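Local structure of CRISPR pre-crRNA endoribonuclease Cas5d (Mannheimia succiniciproducens, 3KG4) at residues A[42-47]-A[152-157]. The protein processes CRISPR precursor RNA as a metal-independent endoribonuclease of the Cas5d family, supplying crRNA for adaptive defence against mobile genetic elements. Numbering follows the deposited sequence.
Sequences LSAIHW and QQPCMG
Ala44, in the last turn of helix 35-45, meets the extended chain at Gln152, their CA atoms 5.2 Å apart. A single backbone hydrogen bond joins the two segments, from Gln152 N to Ala44 O over 3.3 Å, and it is moderately bent. The bond forms at the end of the helix: His46 N still reaches back to Leu42 O at 3.0 Å, but His46 itself has left helical geometry. Ala44 also has a backbone hydrogen bond with Phe151, so the incoming loop is held at two successive residues.

The methyl of Ala44 points at the loop and is the centre of the packing. It sits 3.3 Å from Gln152 O, a close approach of backbone oxygen to CB, and it also touches the proline ring, Ala44 CB to Pro154 CB being 4.2 Å. Beside this, the side chain of Gln152 reaches back past Ala44. Its first torsion is nearly eclipsed (chi1 13°), and the extended chain beyond CG brings NE2 to 4.2 Å from Ala44 CA, at the exposed border of the contact. Gln153 turns away from the helix and folds over its own segment, where NE2 bonds to Pro154 O at 3.2 Å, in the carbonyl plane and on a lone pair.

Behind the junction, Leu42 and Ile45 pack on strand 7-13 and on Phe141 of helix 135-146, while Met156 reaches Ile11 and Val114. The contact thus ties the C-terminal end of helix 35-45 to the loop between helix 135-146 and strand 164-167, on the helix-covered face of the antiparallel sheet, within the ferredoxin-like RAMP architecture of Cas5 proteins.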
ATOM      1  N   LEU A  42      -5.187  -0.727  -3.969  1.00 24.89           N
ATOM      2  CA  LEU A  42      -5.344  -1.684  -5.061  1.00 25.09           C
ATOM      3  C   LEU A  42      -6.838  -1.972  -5.366  1.00 25.73           C
ATOM      4  O   LEU A  42      -7.212  -1.995  -6.516  1.00 25.68           O
ATOM      5  CB  LEU A  42      -4.636  -2.989  -4.759  1.00 24.33           C
ATOM      6  CG  LEU A  42      -3.100  -2.930  -4.533  1.00 22.31           C
ATOM      7  CD1 LEU A  42      -2.550  -4.366  -4.326  1.00 25.93           C
ATOM      8  CD2 LEU A  42      -2.376  -2.265  -5.652  1.00 24.04           C
ATOM      9  N   SER A  43      -7.635  -2.179  -4.322  1.00 27.09           N
ATOM     10  CA  SER A  43      -9.054  -2.461  -4.422  1.00 28.69           C
ATOM     11  C   SER A  43      -9.860  -1.311  -5.044  1.00 30.45           C
ATOM     12  O   SER A  43     -10.846  -1.581  -5.724  1.00 31.57           O
ATOM     13  CB  SER A  43      -9.597  -2.798  -3.038  1.00 29.10           C
ATOM     14  OG  SER A  43      -8.898  -3.887  -2.510  1.00 28.42           O
ATOM     15  N   ALA A  44      -9.418  -0.069  -4.845  1.00 31.46           N
ATOM     16  CA  ALA A  44     -10.018   1.130  -5.437  1.00 32.41           C
ATOM     17  C   ALA A  44      -9.873   1.153  -6.967  1.00 33.82           C
ATOM     18  O   ALA A  44     -10.764   1.652  -7.685  1.00 32.34           O
ATOM     19  CB  ALA A  44      -9.396   2.381  -4.856  1.00 33.10           C
ATOM     20  N   ILE A  45      -8.756   0.611  -7.448  1.00 33.99           N
ATOM     21  CA  ILE A  45      -8.538   0.403  -8.883  1.00 34.35           C
ATOM     22  C   ILE A  45      -9.319  -0.821  -9.405  1.00 35.36           C
ATOM     23  O   ILE A  45     -10.049  -0.725 -10.379  1.00 37.66           O
ATOM     24  CB  ILE A  45      -7.026   0.316  -9.209  1.00 34.00           C
ATOM     25  CG1 ILE A  45      -6.330   1.638  -8.851  1.00 34.28           C
ATOM     26  CG2 ILE A  45      -6.827  -0.019 -10.699  1.00 33.83           C
ATOM     27  CD1 ILE A  45      -4.785   1.602  -8.828  1.00 32.67           C
ATOM     28  N   HIS A  46      -9.224  -1.963  -8.765  1.00 35.77           N
ATOM     29  CA  HIS A  46     -10.021  -3.098  -9.188  1.00 35.70           C
ATOM     30  C   HIS A  46     -10.241  -4.030  -8.055  1.00 35.86           C
ATOM     31  O   HIS A  46      -9.301  -4.457  -7.372  1.00 34.85           O
ATOM     32  CB  HIS A  46      -9.386  -3.877 -10.348  1.00 36.54           C
ATOM     33  CG  HIS A  46     -10.142  -5.116 -10.723  1.00 37.92           C
ATOM     34  ND1 HIS A  46     -11.420  -5.078 -11.243  1.00 41.03           N
ATOM     35  CD2 HIS A  46      -9.821  -6.428 -10.613  1.00 40.08           C
ATOM     36  CE1 HIS A  46     -11.844  -6.312 -11.457  1.00 38.94           C
ATOM     37  NE2 HIS A  46     -10.900  -7.151 -11.068  1.00 40.66           N
ATOM     38  N   TRP A  47     -11.507  -4.380  -7.850  1.00 35.17           N
ATOM     39  CA  TRP A  47     -11.832  -5.397  -6.907  1.00 34.91           C
ATOM     40  C   TRP A  47     -13.133  -6.059  -7.303  1.00 35.91           C
ATOM     41  O   TRP A  47     -13.969  -5.430  -7.937  1.00 35.17           O
ATOM     42  CB  TRP A  47     -11.988  -4.792  -5.509  1.00 35.06           C
ATOM     43  CG  TRP A  47     -12.204  -5.826  -4.504  1.00 32.99           C
ATOM     44  CD1 TRP A  47     -11.270  -6.651  -3.976  1.00 35.06           C
ATOM     45  CD2 TRP A  47     -13.439  -6.183  -3.889  1.00 37.16           C
ATOM     46  NE1 TRP A  47     -11.828  -7.498  -3.079  1.00 35.72           N
ATOM     47  CE2 TRP A  47     -13.165  -7.226  -2.989  1.00 35.62           C
ATOM     48  CE3 TRP A  47     -14.750  -5.716  -4.004  1.00 38.67           C
ATOM     49  CZ2 TRP A  47     -14.149  -7.817  -2.204  1.00 39.49           C
ATOM     50  CZ3 TRP A  47     -15.727  -6.305  -3.225  1.00 39.31           C
ATOM     51  CH2 TRP A  47     -15.427  -7.334  -2.339  1.00 39.37           C
ATOM     52  N   GLN A 152     -12.950   4.098  -7.496  1.00 53.70           N
ATOM     53  CA  GLN A 152     -13.019   5.221  -6.519  1.00 52.15           C
ATOM     54  C   GLN A 152     -11.594   5.748  -6.355  1.00 49.98           C
ATOM     55  O   GLN A 152     -10.642   4.983  -6.514  1.00 49.99           O
ATOM     56  CB  GLN A 152     -13.618   4.809  -5.156  1.00 52.80           C
ATOM     57  CG  GLN A 152     -13.751   3.291  -4.903  1.00 54.56           C
ATOM     58  CD  GLN A 152     -13.778   2.906  -3.432  1.00 56.88           C
ATOM     59  OE1 GLN A 152     -14.042   3.732  -2.555  1.00 58.43           O
ATOM     60  NE2 GLN A 152     -13.503   1.628  -3.156  1.00 59.46           N
ATOM     61  N   GLN A 153     -11.437   7.048  -6.102  1.00 46.91           N
ATOM     62  CA  GLN A 153     -10.107   7.653  -5.981  1.00 45.17           C
ATOM     63  C   GLN A 153      -9.333   6.974  -4.820  1.00 41.92           C
ATOM     64  O   GLN A 153      -9.836   6.891  -3.717  1.00 41.36           O
ATOM     65  CB  GLN A 153     -10.192   9.181  -5.759  1.00 46.04           C
ATOM     66  CG  GLN A 153      -8.832   9.895  -5.441  1.00 48.57           C
ATOM     67  CD  GLN A 153      -7.888  10.039  -6.647  1.00 51.67           C
ATOM     68  OE1 GLN A 153      -8.159  10.817  -7.557  1.00 55.72           O
ATOM     69  NE2 GLN A 153      -6.760   9.321  -6.635  1.00 51.58           N
ATOM     70  N   PRO A 154      -8.145   6.424  -5.104  1.00 38.80           N
ATOM     71  CA  PRO A 154      -7.320   5.950  -3.975  1.00 36.55           C
ATOM     72  C   PRO A 154      -6.730   7.114  -3.151  1.00 34.33           C
ATOM     73  O   PRO A 154      -6.480   8.201  -3.653  1.00 32.95           O
ATOM     74  CB  PRO A 154      -6.233   5.115  -4.657  1.00 36.61           C
ATOM     75  CG  PRO A 154      -6.130   5.629  -6.028  1.00 38.67           C
ATOM     76  CD  PRO A 154      -7.513   6.142  -6.408  1.00 38.67           C
ATOM     77  N   CYS A 155      -6.505   6.834  -1.870  1.00 33.27           N
ATOM     78  CA  CYS A 155      -6.022   7.840  -0.952  0.50 32.73           C
ATOM     79  C   CYS A 155      -4.897   7.257  -0.117  1.00 31.82           C
ATOM     80  O   CYS A 155      -4.771   6.044   0.018  1.00 31.37           O
ATOM     81  CB  CYS A 155      -7.147   8.364  -0.054  0.50 32.66           C
ATOM     82  SG  CYS A 155      -7.724   7.258   1.207  0.50 35.45           S
ATOM     83  N   MET A 156      -4.070   8.156   0.403  1.00 29.47           N
ATOM     84  CA  MET A 156      -2.939   7.802   1.200  1.00 27.97           C
ATOM     85  C   MET A 156      -3.337   7.830   2.669  1.00 27.54           C
ATOM     86  O   MET A 156      -2.892   8.678   3.408  1.00 26.44           O
ATOM     87  CB  MET A 156      -1.831   8.795   0.922  1.00 27.93           C
ATOM     88  CG  MET A 156      -1.263   8.629  -0.454  1.00 28.05           C
ATOM     89  SD  MET A 156      -0.208   7.137  -0.535  1.00 18.90           S
ATOM     90  CE  MET A 156       0.943   7.789  -1.638  1.00 26.52           C
ATOM     91  N   GLY A 157      -4.185   6.886   3.061  1.00 27.40           N
ATOM     92  CA  GLY A 157      -4.530   6.649   4.447  1.00 29.19           C
ATOM     93  C   GLY A 157      -5.752   7.386   4.956  1.00 30.19           C
ATOM     94  O   GLY A 157      -6.460   6.862   5.804  1.00 33.53           O
TER